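Local coordinates for membrane lipoprotein family protein (Aeropyrum pernix, PDB 4PEV), which binds adenosine and probably serves as the extracellular solute-binding component of an ABC transporter, at residues P125-A130 with A143-R148; V209-Q214 with V381-Q386; S284-D289 with G332-E337. One frame throughout, in Å; residues are numbered along the deposited sequence.

Contact 1: residues P125-A130 with A143-R148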
loop_
_atom_site.group_PDB
_atom_site.type_symbol
_atom_site.label_atom_id
_atom_site.label_comp_id
_atom_site.label_asym_id
_atom_site.label_seq_id
_atom_site.Cartn_x
_atom_site.Cartn_y
_atom_site.Cartn_z
ATOM N N PRO C 125 -16.105 4.594 13.677
ATOM C CA PRO C 125 -17.532 4.334 13.591
ATOM C C PRO C 125 -17.940 2.898 13.890
ATOM O O PRO C 125 -19.021 2.677 14.422
ATOM C CB PRO C 125 -17.858 4.672 12.134
ATOM C CG PRO C 125 -16.836 5.659 11.744
ATOM C CD PRO C 125 -15.603 5.152 12.410
ATOM N N LEU C 126 -17.096 1.938 13.533
ATOM C CA LEU C 126 -17.406 0.517 13.756
ATOM C C LEU C 126 -17.382 0.137 15.237
ATOM O O LEU C 126 -18.231 -0.623 15.691
ATOM C CB LEU C 126 -16.431 -0.379 12.987
ATOM C CG LEU C 126 -16.669 -1.874 13.132
ATOM C CD1 LEU C 126 -17.962 -2.286 12.454
ATOM C CD2 LEU C 126 -15.514 -2.634 12.520
ATOM N N GLU C 127 -16.393 0.652 15.969
ATOM C CA GLU C 127 -16.274 0.439 17.421
ATOM C C GLU C 127 -17.596 0.762 18.131
ATOM O O GLU C 127 -17.961 0.109 19.100
ATOM C CB GLU C 127 -15.113 1.287 18.004
ATOM C CG GLU C 127 -13.716 0.664 17.832
ATOM C CD GLU C 127 -12.539 1.618 18.105
ATOM O OE1 GLU C 127 -11.385 1.152 18.002
ATOM O OE2 GLU C 127 -12.730 2.824 18.409
ATOM N N LYS C 128 -18.302 1.759 17.612
ATOM C CA LYS C 128 -19.603 2.183 18.111
ATOM C C LYS C 128 -20.763 1.328 17.600
ATOM O O LYS C 128 -21.669 0.987 18.368
ATOM C CB LYS C 128 -19.846 3.636 17.695
ATOM C CG LYS C 128 -18.811 4.596 18.251
ATOM C CD LYS C 128 -19.042 6.026 17.788
ATOM C CE LYS C 128 -18.526 7.024 18.818
ATOM N NZ LYS C 128 -17.847 8.157 18.132
ATOM N N VAL C 129 -20.741 0.995 16.306
ATOM C CA VAL C 129 -21.883 0.356 15.643
ATOM C C VAL C 129 -21.970 -1.160 15.882
ATOM O O VAL C 129 -23.069 -1.699 16.109
ATOM C CB VAL C 129 -21.867 0.636 14.126
ATOM C CG1 VAL C 129 -22.903 -0.210 13.401
ATOM C CG2 VAL C 129 -22.112 2.111 13.851
ATOM N N ALA C 130 -20.819 -1.831 15.817
ATOM C CA ALA C 130 -20.736 -3.277 15.945
ATOM C C ALA C 130 -21.458 -3.846 17.159
ATOM O O ALA C 130 -22.165 -4.841 17.020
ATOM C CB ALA C 130 -19.292 -3.722 15.946
ATOM N N ALA C 143 -7.300 -2.377 9.182
ATOM C CA ALA C 143 -7.438 -1.856 10.544
ATOM C C ALA C 143 -8.001 -2.912 11.459
ATOM O O ALA C 143 -8.597 -3.885 11.008
ATOM C CB ALA C 143 -8.318 -0.613 10.585
ATOM N N ALA C 144 -7.775 -2.703 12.749
ATOM C CA ALA C 144 -8.329 -3.552 13.783
ATOM C C ALA C 144 -8.918 -2.709 14.890
ATOM O O ALA C 144 -8.407 -1.635 15.248
ATOM C CB ALA C 144 -7.280 -4.486 14.340
ATOM N N THR C 145 -10.002 -3.235 15.431
ATOM C CA THR C 145 -10.837 -2.516 16.363
ATOM C C THR C 145 -10.141 -2.524 17.745
ATOM O O THR C 145 -9.317 -3.394 18.013
ATOM C CB THR C 145 -12.264 -3.119 16.302
ATOM O OG1 THR C 145 -13.198 -2.187 16.846
ATOM C CG2 THR C 145 -12.367 -4.488 16.990
ATOM N N ARG C 146 -10.404 -1.526 18.585
ATOM C CA ARG C 146 -9.709 -1.424 19.880
ATOM C C ARG C 146 -10.084 -2.574 20.815
ATOM O O ARG C 146 -9.222 -3.159 21.447
ATOM C CB ARG C 146 -10.015 -0.091 20.558
ATOM C CG ARG C 146 -9.097 0.243 21.732
ATOM C CD ARG C 146 -8.997 1.750 21.986
ATOM N NE ARG C 146 -8.672 2.491 20.758
ATOM C CZ ARG C 146 -8.433 3.799 20.700
ATOM N NH1 ARG C 146 -8.448 4.549 21.795
ATOM N NH2 ARG C 146 -8.156 4.360 19.530
ATOM N N GLU C 147 -11.375 -2.897 20.870
ATOM C CA GLU C 147 -11.918 -3.987 21.694
ATOM C C GLU C 147 -11.957 -5.222 20.808
ATOM O O GLU C 147 -11.501 -5.164 19.681
ATOM C CB GLU C 147 -13.336 -3.639 22.197
ATOM C CG GLU C 147 -13.505 -2.233 22.810
ATOM C CD GLU C 147 -13.621 -1.091 21.779
ATOM O OE1 GLU C 147 -14.033 -1.336 20.620
ATOM O OE2 GLU C 147 -13.293 0.072 22.121
ATOM N N ARG C 148 -12.491 -6.338 21.289
ATOM C CA ARG C 148 -12.647 -7.519 20.431
ATOM C C ARG C 148 -14.074 -8.047 20.486
ATOM O O ARG C 148 -14.558 -8.398 21.553
ATOM C CB ARG C 148 -11.666 -8.617 20.825
ATOM C CG ARG C 148 -11.592 -9.737 19.799
ATOM C CD ARG C 148 -10.728 -10.887 20.282
ATOM N NE ARG C 148 -10.922 -12.077 19.451
ATOM C CZ ARG C 148 -10.428 -13.289 19.719
ATOM N NH1 ARG C 148 -9.696 -13.508 20.808
ATOM N NH2 ARG C 148 -10.670 -14.298 18.889
#

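Contact 2: residues V209-Q214 with V381-Q386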
loop_
_atom_site.group_PDB
_atom_site.type_symbol
_atom_site.label_atom_id
_atom_site.label_comp_id
_atom_site.label_asym_id
_atom_site.label_seq_id
_atom_site.Cartn_x
_atom_site.Cartn_y
_atom_site.Cartn_z
ATOM N N VAL C 209 15.887 2.344 4.301
ATOM C CA VAL C 209 16.888 3.252 3.728
ATOM C C VAL C 209 18.120 3.306 4.624
ATOM O O VAL C 209 19.244 3.280 4.125
ATOM C CB VAL C 209 16.335 4.690 3.537
ATOM C CG1 VAL C 209 17.463 5.688 3.273
ATOM C CG2 VAL C 209 15.305 4.729 2.413
ATOM N N GLN C 210 17.906 3.407 5.936
ATOM C CA GLN C 210 19.015 3.469 6.883
ATOM C C GLN C 210 19.757 2.154 6.911
ATOM O O GLN C 210 20.974 2.139 7.082
ATOM C CB GLN C 210 18.528 3.790 8.288
ATOM C CG GLN C 210 17.930 5.174 8.456
ATOM C CD GLN C 210 18.952 6.263 8.242
ATOM O OE1 GLN C 210 19.485 6.405 7.151
ATOM N NE2 GLN C 210 19.230 7.036 9.280
ATOM N N TYR C 211 19.022 1.057 6.742
ATOM C CA TYR C 211 19.613 -0.269 6.695
ATOM C C TYR C 211 20.603 -0.297 5.546
ATOM O O TYR C 211 21.772 -0.620 5.730
ATOM C CB TYR C 211 18.517 -1.314 6.504
ATOM C CG TYR C 211 18.922 -2.771 6.641
ATOM C CD1 TYR C 211 19.403 -3.485 5.546
ATOM C CD2 TYR C 211 18.763 -3.451 7.847
ATOM C CE1 TYR C 211 19.740 -4.822 5.652
ATOM C CE2 TYR C 211 19.096 -4.791 7.963
ATOM C CZ TYR C 211 19.583 -5.470 6.859
ATOM O OH TYR C 211 19.928 -6.801 6.950
ATOM N N TYR C 212 20.131 0.084 4.367
ATOM C CA TYR C 212 20.969 0.174 3.181
ATOM C C TYR C 212 22.186 1.042 3.442
ATOM O O TYR C 212 23.298 0.593 3.273
ATOM C CB TYR C 212 20.174 0.737 2.013
ATOM C CG TYR C 212 20.965 0.782 0.746
ATOM C CD1 TYR C 212 21.089 -0.337 -0.053
ATOM C CD2 TYR C 212 21.613 1.942 0.357
ATOM C CE1 TYR C 212 21.823 -0.298 -1.220
ATOM C CE2 TYR C 212 22.355 1.992 -0.810
ATOM C CZ TYR C 212 22.455 0.871 -1.594
ATOM O OH TYR C 212 23.185 0.930 -2.756
ATOM N N ASN C 213 21.960 2.277 3.880
ATOM C CA ASN C 213 23.039 3.199 4.254
ATOM C C ASN C 213 24.101 2.626 5.175
ATOM O O ASN C 213 25.295 2.757 4.891
ATOM C CB ASN C 213 22.459 4.438 4.913
ATOM C CG ASN C 213 21.835 5.372 3.918
ATOM O OD1 ASN C 213 22.143 5.335 2.731
ATOM N ND2 ASN C 213 20.959 6.227 4.396
ATOM N N GLN C 214 23.670 2.005 6.272
ATOM C CA GLN C 214 24.598 1.380 7.229
ATOM C C GLN C 214 25.319 0.178 6.653
ATOM O O GLN C 214 26.525 0.061 6.807
ATOM C CB GLN C 214 23.895 0.992 8.519
ATOM C CG GLN C 214 23.631 2.201 9.401
ATOM C CD GLN C 214 22.941 1.849 10.702
ATOM O OE1 GLN C 214 22.855 0.671 11.082
ATOM N NE2 GLN C 214 22.438 2.872 11.400
ATOM N N VAL C 381 17.959 -6.858 0.053
ATOM C CA VAL C 381 16.523 -7.204 0.062
ATOM C C VAL C 381 16.351 -8.587 0.647
ATOM O O VAL C 381 15.651 -8.758 1.629
ATOM C CB VAL C 381 15.895 -7.200 -1.357
ATOM C CG1 VAL C 381 14.549 -7.924 -1.371
ATOM C CG2 VAL C 381 15.737 -5.773 -1.879
ATOM N N GLU C 382 17.013 -9.560 0.029
ATOM C CA GLU C 382 16.938 -10.962 0.436
ATOM C C GLU C 382 17.396 -11.196 1.893
ATOM O O GLU C 382 16.814 -11.998 2.611
ATOM C CB GLU C 382 17.745 -11.825 -0.546
ATOM C CG GLU C 382 17.627 -13.329 -0.320
ATOM C CD GLU C 382 16.184 -13.804 -0.177
ATOM O OE1 GLU C 382 15.414 -13.691 -1.159
ATOM O OE2 GLU C 382 15.815 -14.290 0.924
ATOM N N GLU C 383 18.417 -10.473 2.324
ATOM C CA GLU C 383 18.937 -10.626 3.671
ATOM C C GLU C 383 17.990 -10.043 4.700
ATOM O O GLU C 383 18.070 -10.406 5.858
ATOM C CB GLU C 383 20.330 -9.983 3.779
ATOM C CG GLU C 383 20.825 -9.580 5.175
ATOM C CD GLU C 383 22.150 -8.812 5.106
ATOM O OE1 GLU C 383 23.106 -9.348 4.487
ATOM O OE2 GLU C 383 22.234 -7.671 5.643
ATOM N N LEU C 384 17.104 -9.131 4.302
ATOM C CA LEU C 384 16.124 -8.581 5.242
ATOM C C LEU C 384 14.818 -9.360 5.192
ATOM O O LEU C 384 14.220 -9.658 6.222
ATOM C CB LEU C 384 15.865 -7.107 4.967
ATOM C CG LEU C 384 14.909 -6.409 5.950
ATOM C CD1 LEU C 384 15.296 -6.655 7.402
ATOM C CD2 LEU C 384 14.840 -4.910 5.672
ATOM N N LYS C 385 14.377 -9.677 3.984
ATOM C CA LYS C 385 13.219 -10.530 3.766
ATOM C C LYS C 385 13.334 -11.790 4.597
ATOM O O LYS C 385 12.356 -12.228 5.192
ATOM C CB LYS C 385 13.131 -10.862 2.280
ATOM C CG LYS C 385 12.216 -11.991 1.848
ATOM C CD LYS C 385 12.197 -12.000 0.318
ATOM C CE LYS C 385 12.158 -13.398 -0.293
ATOM N NZ LYS C 385 10.817 -13.702 -0.869
ATOM N N GLN C 386 14.538 -12.355 4.661
ATOM C CA GLN C 386 14.742 -13.611 5.379
ATOM C C GLN C 386 14.892 -13.459 6.874
ATOM O O GLN C 386 14.471 -14.337 7.619
ATOM C CB GLN C 386 15.910 -14.415 4.802
ATOM C CG GLN C 386 15.429 -15.520 3.876
ATOM C CD GLN C 386 14.276 -16.310 4.489
ATOM O OE1 GLN C 386 14.311 -16.669 5.674
ATOM N NE2 GLN C 386 13.232 -16.554 3.694
#

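Contact 3: residues S284-D289 with G332-E337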
loop_
_atom_site.group_PDB
_atom_site.type_symbol
_atom_site.label_atom_id
_atom_site.label_comp_id
_atom_site.label_asym_id
_atom_site.label_seq_id
_atom_site.Cartn_x
_atom_site.Cartn_y
_atom_site.Cartn_z
ATOM N N SER C 284 0.383 -3.876 -8.328
ATOM C CA SER C 284 1.503 -3.581 -9.213
ATOM C C SER C 284 1.000 -2.526 -10.180
ATOM O O SER C 284 0.076 -2.798 -10.954
ATOM C CB SER C 284 1.978 -4.818 -10.001
ATOM O OG SER C 284 2.270 -4.496 -11.368
ATOM N N GLN C 285 1.629 -1.355 -10.150
ATOM C CA GLN C 285 1.188 -0.226 -10.958
ATOM C C GLN C 285 2.154 0.130 -12.098
ATOM O O GLN C 285 2.027 1.194 -12.702
ATOM C CB GLN C 285 0.955 0.981 -10.049
ATOM C CG GLN C 285 -0.122 0.737 -9.006
ATOM C CD GLN C 285 -0.215 1.861 -7.997
ATOM O OE1 GLN C 285 0.688 2.069 -7.194
ATOM N NE2 GLN C 285 -1.308 2.588 -8.031
ATOM N N GLU C 286 3.088 -0.776 -12.402
ATOM C CA GLU C 286 4.134 -0.519 -13.394
ATOM C C GLU C 286 3.522 -0.207 -14.746
ATOM O O GLU C 286 3.996 0.657 -15.487
ATOM C CB GLU C 286 5.086 -1.723 -13.505
ATOM C CG GLU C 286 6.075 -1.874 -12.337
ATOM C CD GLU C 286 5.570 -2.718 -11.177
ATOM O OE1 GLU C 286 4.359 -2.689 -10.877
ATOM O OE2 GLU C 286 6.403 -3.393 -10.542
ATOM N N TRP C 287 2.448 -0.920 -15.055
ATOM C CA TRP C 287 1.707 -0.740 -16.305
ATOM C C TRP C 287 1.312 0.698 -16.584
ATOM O O TRP C 287 1.116 1.055 -17.734
ATOM C CB TRP C 287 0.441 -1.620 -16.300
ATOM C CG TRP C 287 -0.538 -1.219 -15.264
ATOM C CD1 TRP C 287 -0.649 -1.721 -14.018
ATOM C CD2 TRP C 287 -1.521 -0.184 -15.379
ATOM N NE1 TRP C 287 -1.642 -1.072 -13.343
ATOM C CE2 TRP C 287 -2.198 -0.126 -14.159
ATOM C CE3 TRP C 287 -1.901 0.694 -16.415
ATOM C CZ2 TRP C 287 -3.231 0.767 -13.923
ATOM C CZ3 TRP C 287 -2.924 1.584 -16.189
ATOM C CH2 TRP C 287 -3.582 1.615 -14.945
ATOM N N TYR C 288 1.161 1.517 -15.549
ATOM C CA TYR C 288 0.713 2.898 -15.758
ATOM C C TYR C 288 1.756 3.684 -16.586
ATOM O O TYR C 288 1.401 4.382 -17.541
ATOM C CB TYR C 288 0.357 3.583 -14.423
ATOM C CG TYR C 288 -0.182 5.000 -14.558
ATOM C CD1 TYR C 288 -1.514 5.239 -14.884
ATOM C CD2 TYR C 288 0.648 6.099 -14.350
ATOM C CE1 TYR C 288 -2.004 6.530 -15.005
ATOM C CE2 TYR C 288 0.171 7.393 -14.471
ATOM C CZ TYR C 288 -1.156 7.606 -14.798
ATOM O OH TYR C 288 -1.615 8.904 -14.914
ATOM N N ASP C 289 3.030 3.539 -16.224
ATOM C CA ASP C 289 4.154 3.975 -17.064
ATOM C C ASP C 289 5.389 3.187 -16.671
ATOM O O ASP C 289 5.985 3.464 -15.640
ATOM C CB ASP C 289 4.455 5.471 -16.943
ATOM C CG ASP C 289 5.713 5.871 -17.717
ATOM O OD1 ASP C 289 6.041 5.256 -18.761
ATOM O OD2 ASP C 289 6.400 6.798 -17.274
ATOM N N GLY C 332 4.314 -8.213 -0.502
ATOM C CA GLY C 332 5.362 -8.675 -1.390
ATOM C C GLY C 332 5.845 -7.574 -2.298
ATOM O O GLY C 332 5.388 -6.437 -2.186
ATOM N N LEU C 333 6.792 -7.910 -3.174
ATOM C CA LEU C 333 7.205 -7.032 -4.254
ATOM C C LEU C 333 6.712 -7.581 -5.573
ATOM O O LEU C 333 6.490 -8.781 -5.750
ATOM C CB LEU C 333 8.723 -6.901 -4.323
ATOM C CG LEU C 333 9.447 -6.259 -3.139
ATOM C CD1 LEU C 333 10.937 -6.277 -3.399
ATOM C CD2 LEU C 333 8.991 -4.831 -2.898
ATOM N N SER C 334 6.569 -6.659 -6.503
ATOM C CA SER C 334 6.118 -6.921 -7.844
ATOM C C SER C 334 7.126 -7.787 -8.622
ATOM O O SER C 334 8.257 -7.363 -8.821
ATOM C CB SER C 334 5.968 -5.546 -8.504
ATOM O OG SER C 334 5.300 -5.608 -9.732
ATOM N N ASP C 335 6.725 -8.986 -9.066
ATOM C CA ASP C 335 7.558 -9.822 -9.973
ATOM C C ASP C 335 6.970 -9.928 -11.409
ATOM O O ASP C 335 5.960 -9.314 -11.703
ATOM C CB ASP C 335 7.764 -11.215 -9.359
ATOM C CG ASP C 335 6.517 -12.086 -9.440
ATOM O OD1 ASP C 335 5.671 -11.810 -10.304
ATOM O OD2 ASP C 335 6.380 -13.052 -8.653
ATOM N N GLU C 336 7.591 -10.717 -12.289
ATOM C CA GLU C 336 7.155 -10.845 -13.709
ATOM C C GLU C 336 5.668 -11.115 -13.886
ATOM O O GLU C 336 4.981 -10.403 -14.605
ATOM C CB GLU C 336 7.903 -11.976 -14.442
ATOM C CG GLU C 336 9.329 -11.666 -14.893
ATOM C CD GLU C 336 10.389 -11.917 -13.811
ATOM O OE1 GLU C 336 11.532 -12.262 -14.193
ATOM O OE2 GLU C 336 10.094 -11.771 -12.587
ATOM N N GLU C 337 5.181 -12.163 -13.241
ATOM C CA GLU C 337 3.818 -12.618 -13.479
ATOM C C GLU C 337 2.781 -11.635 -12.923
ATOM O O GLU C 337 1.766 -11.366 -13.569
ATOM C CB GLU C 337 3.613 -14.043 -12.938
ATOM C CG GLU C 337 3.148 -14.156 -11.497
ATOM C CD GLU C 337 2.579 -15.529 -11.188
ATOM O OE1 GLU C 337 3.306 -16.532 -11.383
ATOM O OE2 GLU C 337 1.406 -15.607 -10.752
#

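Contact 1: residues P125-A130 with A143-R148
E127 meets T145, R146 and E147 at the surface of a beta-alpha-beta crossover, in the lobe built on the parallel sheet. The glutamate sits on helix 123-132, and its partners lie in the loop that leads out of strand 137-141. The one hydrogen bond between the two segments runs from R146 N to E127 OE1, 2.9 Å long with an N-H...O angle of 144°. The donor arrives on the anti side of the carboxylate, 25° out of its plane, and Q123 NE2, one turn back on the helix, adds a weak bond to the same oxygen. E127 reaches the loop because its CG lies anti to its own carbonyl carbon (chi1 -82°) and the chain is extended from there on. On its way out the side chain runs alongside T145 in the opposite sense, with T145 OG1 3.1 Å from E127 CG. Helix 123-132 joins the neighbouring parallel strands 114-118 and 137-141, as in the alpha/beta lobes of periplasmic-binding-protein folds. L126 and A130 lie against strands 137-141 and 152-157, while E127 leans from the same helix over the connecting loop. The R146 side chain contributes its CB, 3.2 Å from E127 OE1. R146 NE is 4.1 Å from E127 OE1, but OE1 sits off the plane of the guanidinium, where none of its hydrogens is directed, so any attraction is one of charge alone. E147 comes in crosswise, with E147 OE1 3.4 Å from E127 CG; this carboxylate has its hydrogen-bond partner in the hydroxyl of Y149.

Contact 2: residues V209-Q214 with V381-Q386
Y211 and E383 join two helices of the second lobe: helix 196-214, the crossover between parallel strands 186-191 and 222-226, and helix 375-389 from the C-terminal part of the chain. The phenol donates a hydrogen bond to the carboxylate, with Y211 OH 2.8 Å from E383 OE2. The oxygen uses its anti lone pair, on the side away from OE1, and the ring and carboxylate planes are turned 67° apart. The methylene of E383 also comes up to the hydroxyl, with CG 3.4 Å from Y211 OH. Both side chains leave their helices with CG anti to the backbone N (chi1 -171° for Y211), which sends them into the space between the two axes. Beside this polar pair, L384 packs its CD1 obliquely against the ring, 4.3 Å from Y211 CE2. Y211 and L384 are both buried; the hydroxyl lies at the polar end of the ring, with E383 as acceptor and a weak second bond with K387 NZ. Further out, L380 of helix 375-389 touches Y211 and Y212, and L384 rests on S164 and I168, which makes helix 159-181 a third member of the packing. Helix 196-214 is tied down on other flanks as well: Y212 OH bonds to N175, and Q210 NE2 reaches the carbonyl of L411. One turn of this helix is braced by its own side chains, N213 ND2 donating to Q210 OE1 at 3.1 Å with the acceptor close to the amide plane of N213.

Contact 3: residues S284-D289 with G332-E337
A bend at chi2 (90°) turns the carboxylate of E286 toward S334, whose OG, anti to its backbone N (chi1 -169°), points at that carboxylate. The contact joins the loop after strand 277-282, the strand that ends in the adenosine-binding D282, to the junction where edge strand 331-333 gives way to helix 336-348, with D335 as N-cap. S334 OG donates to E286 OE2 over 2.6 Å, meeting it on the syn side and 33° out of the carboxylate plane. Within the loop S284 OG donates to E286 OE1 at 2.8 Å, coming from above that plane, and S284 CB lies 3.4 Å from S334 OG. S296 OG is a further partner of OE1, and R369 of helix 358-372 forms a salt bridge with OE2, so both oxygens of this buried carboxylate are engaged and its rotation is probably fixed. Replacing E286 by alanine removes the carboxylate that accepts from both serines, which is likely to leave R369 without this counter-charge and the hydroxyls of S284 and S334 without their acceptor. R369 spans the junction: while NH2 pairs with E286 OE2, NH1 bonds to the backbone oxygen of S334.

Overall arrangement
Contact 1 lies at the surface of the lobe with the all-parallel sheet, whereas contacts 2 and 3 are buried and belong to the other lobe, around the mixed sheet. Contacts 1 and 3 sit on opposite sides of the chain's centre; contacts 2 and 3 come within about 4 Å at their nearest atoms without touching. A glutamate is central to all three, with a different donor each time: a loop backbone N-H in contact 1, a phenol between packed helices in contact 2, a serine hydroxyl in contact 3, backed by a second serine and an arginine. Contact 2 alone adds apolar packing on a ring, and the S284 side chain of contact 3 is about 13 Å from the bound adenosine.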